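Local coordinates for monosaccharide ABC transporter substrate-binding protein, CUT2 family (Acidothermus cellulolyticus, PDB 4RU1), which binds myo-inositol in the cleft between its two lobes and probably serves as the solute-binding component of a CUT2-type ABC sugar transporter, at residues Q183-K195 / P209-S223. Residues are numbered along the deposited sequence; the frame is centred on the assembly and turned at random.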
loop_
_atom_site.group_PDB
_atom_site.type_symbol
_atom_site.label_atom_id
_atom_site.label_comp_id
_atom_site.label_asym_id
_atom_site.label_seq_id
_atom_site.Cartn_x
_atom_site.Cartn_y
_atom_site.Cartn_z
ATOM N N GLN A 183 12.649 -6.413 -11.574
ATOM C CA GLN A 183 11.527 -6.439 -12.500
ATOM C C GLN A 183 11.600 -7.476 -13.625
ATOM O O GLN A 183 10.612 -8.189 -13.852
ATOM C CB GLN A 183 11.128 -5.037 -12.980
ATOM C CG GLN A 183 10.457 -4.199 -11.921
ATOM C CD GLN A 183 10.029 -2.841 -12.451
ATOM O OE1 GLN A 183 10.537 -2.378 -13.488
ATOM N NE2 GLN A 183 9.142 -2.176 -11.733
ATOM N N PRO A 184 12.766 -7.671 -14.276
ATOM C CA PRO A 184 12.814 -8.627 -15.377
ATOM C C PRO A 184 12.537 -10.063 -14.878
ATOM O O PRO A 184 11.831 -10.800 -15.538
ATOM C CB PRO A 184 14.231 -8.440 -15.921
ATOM C CG PRO A 184 14.577 -7.023 -15.606
ATOM C CD PRO A 184 13.972 -6.848 -14.220
ATOM N N SER A 185 13.023 -10.397 -13.687
ATOM C CA SER A 185 12.709 -11.671 -13.051
ATOM C C SER A 185 11.220 -11.812 -12.721
ATOM O O SER A 185 10.684 -12.895 -12.785
ATOM C CB SER A 185 13.491 -11.806 -11.735
ATOM O OG SER A 185 13.215 -12.993 -11.070
ATOM N N VAL A 186 10.572 -10.740 -12.276
ATOM C CA VAL A 186 9.140 -10.791 -12.000
ATOM C C VAL A 186 8.390 -11.248 -13.263
ATOM O O VAL A 186 7.555 -12.155 -13.296
ATOM C CB VAL A 186 8.561 -9.447 -11.502
ATOM C CG1 VAL A 186 7.026 -9.507 -11.371
ATOM C CG2 VAL A 186 9.168 -9.003 -10.179
ATOM N N ARG A 187 8.729 -10.611 -14.347
ATOM C CA ARG A 187 8.123 -10.922 -15.612
ATOM C C ARG A 187 8.271 -12.407 -16.082
ATOM O O ARG A 187 7.280 -13.056 -16.433
ATOM C CB ARG A 187 8.651 -10.021 -16.708
ATOM C CG ARG A 187 7.909 -10.107 -17.993
ATOM C CD ARG A 187 8.447 -9.097 -19.020
ATOM N NE ARG A 187 8.050 -9.375 -20.382
ATOM C CZ ARG A 187 8.000 -8.477 -21.380
ATOM N NH1 ARG A 187 8.276 -7.171 -21.205
ATOM N NH2 ARG A 187 7.706 -8.916 -22.592
ATOM N N THR A 188 9.494 -12.903 -16.045
ATOM C CA THR A 188 9.717 -14.285 -16.454
ATOM C C THR A 188 9.113 -15.299 -15.489
ATOM O O THR A 188 8.609 -16.304 -15.950
ATOM C CB THR A 188 11.206 -14.542 -16.661
ATOM O OG1 THR A 188 11.914 -14.239 -15.472
ATOM C CG2 THR A 188 11.763 -13.707 -17.862
ATOM N N THR A 189 9.062 -14.963 -14.214
ATOM C CA THR A 189 8.553 -15.878 -13.204
ATOM C C THR A 189 7.063 -15.951 -13.416
ATOM O O THR A 189 6.470 -17.008 -13.249
ATOM C CB THR A 189 8.946 -15.388 -11.820
ATOM O OG1 THR A 189 10.377 -15.466 -11.672
ATOM C CG2 THR A 189 8.343 -16.175 -10.670
ATOM N N ILE A 190 6.394 -14.818 -13.583
ATOM C CA ILE A 190 4.949 -14.898 -13.822
ATOM C C ILE A 190 4.657 -15.649 -15.107
ATOM O O ILE A 190 3.704 -16.413 -15.166
ATOM C CB ILE A 190 4.266 -13.501 -13.844
ATOM C CG1 ILE A 190 4.406 -12.850 -12.477
ATOM C CG2 ILE A 190 2.780 -13.550 -14.234
ATOM C CD1 ILE A 190 4.034 -11.350 -12.433
ATOM N N ALA A 191 5.374 -15.357 -16.191
ATOM C CA ALA A 191 5.064 -16.065 -17.449
ATOM C C ALA A 191 5.225 -17.576 -17.335
ATOM O O ALA A 191 4.406 -18.310 -17.871
ATOM C CB ALA A 191 6.034 -15.592 -18.517
ATOM N N ALA A 192 6.269 -18.005 -16.665
ATOM C CA ALA A 192 6.546 -19.431 -16.438
ATOM C C ALA A 192 5.402 -20.098 -15.667
ATOM O O ALA A 192 4.919 -21.149 -16.056
ATOM C CB ALA A 192 7.907 -19.594 -15.763
ATOM N N LYS A 193 4.916 -19.455 -14.618
ATOM C CA LYS A 193 3.854 -20.003 -13.820
ATOM C C LYS A 193 2.601 -20.136 -14.676
ATOM O O LYS A 193 1.917 -21.143 -14.637
ATOM C CB LYS A 193 3.609 -19.134 -12.577
ATOM C CG LYS A 193 2.440 -19.619 -11.756
ATOM C CD LYS A 193 2.828 -20.742 -10.791
ATOM C CE LYS A 193 1.839 -21.906 -10.843
ATOM N NZ LYS A 193 1.956 -22.754 -12.061
ATOM N N LEU A 194 2.300 -19.116 -15.504
ATOM C CA LEU A 194 1.119 -19.190 -16.373
ATOM C C LEU A 194 1.233 -20.316 -17.406
ATOM O O LEU A 194 0.220 -21.016 -17.704
ATOM C CB LEU A 194 0.904 -17.835 -17.102
ATOM C CG LEU A 194 0.534 -16.740 -16.097
ATOM C CD1 LEU A 194 0.386 -15.374 -16.779
ATOM C CD2 LEU A 194 -0.727 -17.030 -15.270
ATOM N N LYS A 195 2.413 -20.467 -18.004
ATOM C CA LYS A 195 2.618 -21.531 -19.015
ATOM C C LYS A 195 2.484 -22.921 -18.393
ATOM O O LYS A 195 2.017 -23.892 -18.996
ATOM C CB LYS A 195 4.058 -21.377 -19.634
ATOM C CG LYS A 195 4.145 -20.475 -20.824
ATOM C CD LYS A 195 5.417 -20.756 -21.629
ATOM C CE LYS A 195 5.244 -21.957 -22.554
ATOM N NZ LYS A 195 6.330 -22.026 -23.568
ATOM N N PRO A 209 3.069 -1.349 -10.477
ATOM C CA PRO A 209 4.225 -1.735 -11.268
ATOM C C PRO A 209 4.231 -3.209 -11.585
ATOM O O PRO A 209 4.575 -3.617 -12.705
ATOM C CB PRO A 209 5.396 -1.306 -10.411
ATOM C CG PRO A 209 4.864 -0.193 -9.593
ATOM C CD PRO A 209 3.469 -0.599 -9.277
ATOM N N ILE A 210 3.807 -4.027 -10.636
ATOM C CA ILE A 210 3.777 -5.515 -10.861
ATOM C C ILE A 210 2.672 -5.850 -11.866
ATOM O O ILE A 210 2.811 -6.756 -12.732
ATOM C CB ILE A 210 3.528 -6.261 -9.546
ATOM C CG1 ILE A 210 4.541 -5.886 -8.458
ATOM C CG2 ILE A 210 3.608 -7.766 -9.797
ATOM C CD1 ILE A 210 5.970 -5.948 -8.907
ATOM N N ALA A 211 1.516 -5.146 -11.800
ATOM C CA ALA A 211 0.524 -5.230 -12.838
ATOM C C ALA A 211 1.086 -5.098 -14.228
ATOM O O ALA A 211 0.716 -5.907 -15.107
ATOM C CB ALA A 211 -0.570 -4.222 -12.698
ATOM N N GLN A 212 1.981 -4.136 -14.448
ATOM C CA GLN A 212 2.544 -3.942 -15.783
ATOM C C GLN A 212 3.269 -5.146 -16.265
ATOM O O GLN A 212 3.128 -5.562 -17.403
ATOM C CB GLN A 212 3.463 -2.716 -15.839
ATOM C CG GLN A 212 2.907 -1.445 -15.310
ATOM C CD GLN A 212 1.590 -1.137 -15.935
ATOM O OE1 GLN A 212 1.513 -1.145 -17.166
ATOM N NE2 GLN A 212 0.520 -0.851 -15.113
ATOM N N LEU A 213 4.050 -5.763 -15.375
ATOM C CA LEU A 213 4.847 -6.922 -15.673
ATOM C C LEU A 213 3.955 -8.141 -15.950
ATOM O O LEU A 213 4.259 -8.972 -16.763
ATOM C CB LEU A 213 5.769 -7.201 -14.462
ATOM C CG LEU A 213 6.761 -6.068 -14.244
ATOM C CD1 LEU A 213 7.468 -6.163 -12.875
ATOM C CD2 LEU A 213 7.825 -5.959 -15.377
ATOM N N ALA A 214 2.838 -8.234 -15.231
ATOM C CA ALA A 214 1.929 -9.316 -15.401
ATOM C C ALA A 214 1.222 -9.257 -16.773
ATOM O O ALA A 214 1.017 -10.292 -17.426
ATOM C CB ALA A 214 0.921 -9.372 -14.291
ATOM N N ILE A 215 0.878 -8.047 -17.201
ATOM C CA ILE A 215 0.187 -7.878 -18.487
ATOM C C ILE A 215 1.166 -8.389 -19.577
ATOM O O ILE A 215 0.762 -9.089 -20.500
ATOM C CB ILE A 215 -0.153 -6.408 -18.749
ATOM C CG1 ILE A 215 -1.249 -5.939 -17.783
ATOM C CG2 ILE A 215 -0.589 -6.157 -20.221
ATOM C CD1 ILE A 215 -1.334 -4.439 -17.691
ATOM N N GLN A 216 2.434 -8.055 -19.441
ATOM C CA GLN A 216 3.405 -8.473 -20.405
ATOM C C GLN A 216 3.686 -9.982 -20.341
ATOM O O GLN A 216 3.753 -10.691 -21.401
ATOM C CB GLN A 216 4.722 -7.742 -20.238
ATOM C CG GLN A 216 4.695 -6.271 -20.600
ATOM C CD GLN A 216 4.005 -6.040 -21.955
ATOM O OE1 GLN A 216 2.963 -5.401 -22.041
ATOM N NE2 GLN A 216 4.593 -6.579 -23.011
ATOM N N ALA A 217 3.730 -10.512 -19.111
ATOM C CA ALA A 217 3.877 -11.973 -18.851
ATOM C C ALA A 217 2.768 -12.811 -19.421
ATOM O O ALA A 217 3.044 -13.857 -20.004
ATOM C CB ALA A 217 3.972 -12.213 -17.364
ATOM N N VAL A 218 1.548 -12.337 -19.330
ATOM C CA VAL A 218 0.475 -13.066 -19.913
ATOM C C VAL A 218 0.680 -13.194 -21.424
ATOM O O VAL A 218 0.431 -14.274 -21.989
ATOM C CB VAL A 218 -0.879 -12.379 -19.565
ATOM C CG1 VAL A 218 -1.926 -12.720 -20.597
ATOM C CG2 VAL A 218 -1.301 -12.659 -18.149
ATOM N N LYS A 219 1.074 -12.111 -22.113
ATOM C CA LYS A 219 1.341 -12.174 -23.596
ATOM C C LYS A 219 2.502 -13.117 -23.890
ATOM O O LYS A 219 2.451 -13.966 -24.786
ATOM C CB LYS A 219 1.611 -10.763 -24.096
ATOM C CG LYS A 219 0.401 -10.094 -24.715
ATOM C CD LYS A 219 0.486 -8.565 -24.756
ATOM C CE LYS A 219 1.715 -8.060 -25.473
ATOM N NZ LYS A 219 1.996 -6.699 -24.960
ATOM N N ASP A 220 3.570 -12.982 -23.104
ATOM C CA ASP A 220 4.748 -13.804 -23.312
ATOM C C ASP A 220 4.400 -15.326 -23.239
ATOM O O ASP A 220 4.932 -16.159 -23.986
ATOM C CB ASP A 220 5.733 -13.521 -22.241
ATOM C CG ASP A 220 6.553 -12.239 -22.459
ATOM O OD1 ASP A 220 6.508 -11.615 -23.542
ATOM O OD2 ASP A 220 7.190 -11.871 -21.465
ATOM N N ALA A 221 3.588 -15.689 -22.236
ATOM C CA ALA A 221 3.183 -17.039 -21.957
ATOM C C ALA A 221 2.109 -17.572 -22.940
ATOM O O ALA A 221 1.789 -18.754 -22.869
ATOM C CB ALA A 221 2.611 -17.097 -20.563
ATOM N N GLY A 222 1.571 -16.733 -23.814
ATOM C CA GLY A 222 0.420 -17.094 -24.644
ATOM C C GLY A 222 -0.759 -17.566 -23.801
ATOM O O GLY A 222 -1.496 -18.455 -24.224
ATOM N N SER A 223 -0.956 -16.957 -22.622
ATOM C CA SER A 223 -2.040 -17.337 -21.721
ATOM C C SER A 223 -3.297 -16.524 -21.983
ATOM O O SER A 223 -3.278 -15.456 -22.563
ATOM C CB SER A 223 -1.566 -17.105 -20.281
ATOM O OG SER A 223 -2.513 -17.153 -19.238
#
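R187 reaches across to D220 and grips its carboxylate side-on: NE gives a nearly straight bond to OD2 (2.9 Å), and NH2 meets the syn lone pair of OD1 at 3.1 Å, making a two-nitrogen salt bridge. The chain runs extended from CG to NE, with CG anti to the backbone N (chi1 -170°), which carries the guanidinium out over the neighbouring helix. There CB of Q216 lies under one guanidinium face, 3.5 Å from CZ, while the carboxylate sits at the edge, its plane turned 25° from that of the guanidinium. With an alanine here instead, the D220 carboxylate would probably lose this charged partner and Q216 CB the flat group lying over it. Helices 183-195 and 209-220 cross at -45° with axes 8.0 Å apart, close because A191 and A217 meet where they pass; A217 CB also touches I190 CG2 at 3.6 Å. They are consecutive helices of one of the two Rossmann-like lobes, the one whose sheet includes strands 145-150, 202-205 and 226-230; L194, I210 and A214 rest on strand 202-205, which joins them. Toward the ligand end, L213 lays CD1 against V186 CG1 (3.7 Å) and Q183 CG, crossing both side chains at about a right angle. At the far end L194 CD1 presses tightly on V218 CG2 (3.5 Å), and its CB meets A221 CB, where a Schellman motif with G222 at positive phi ends the helix.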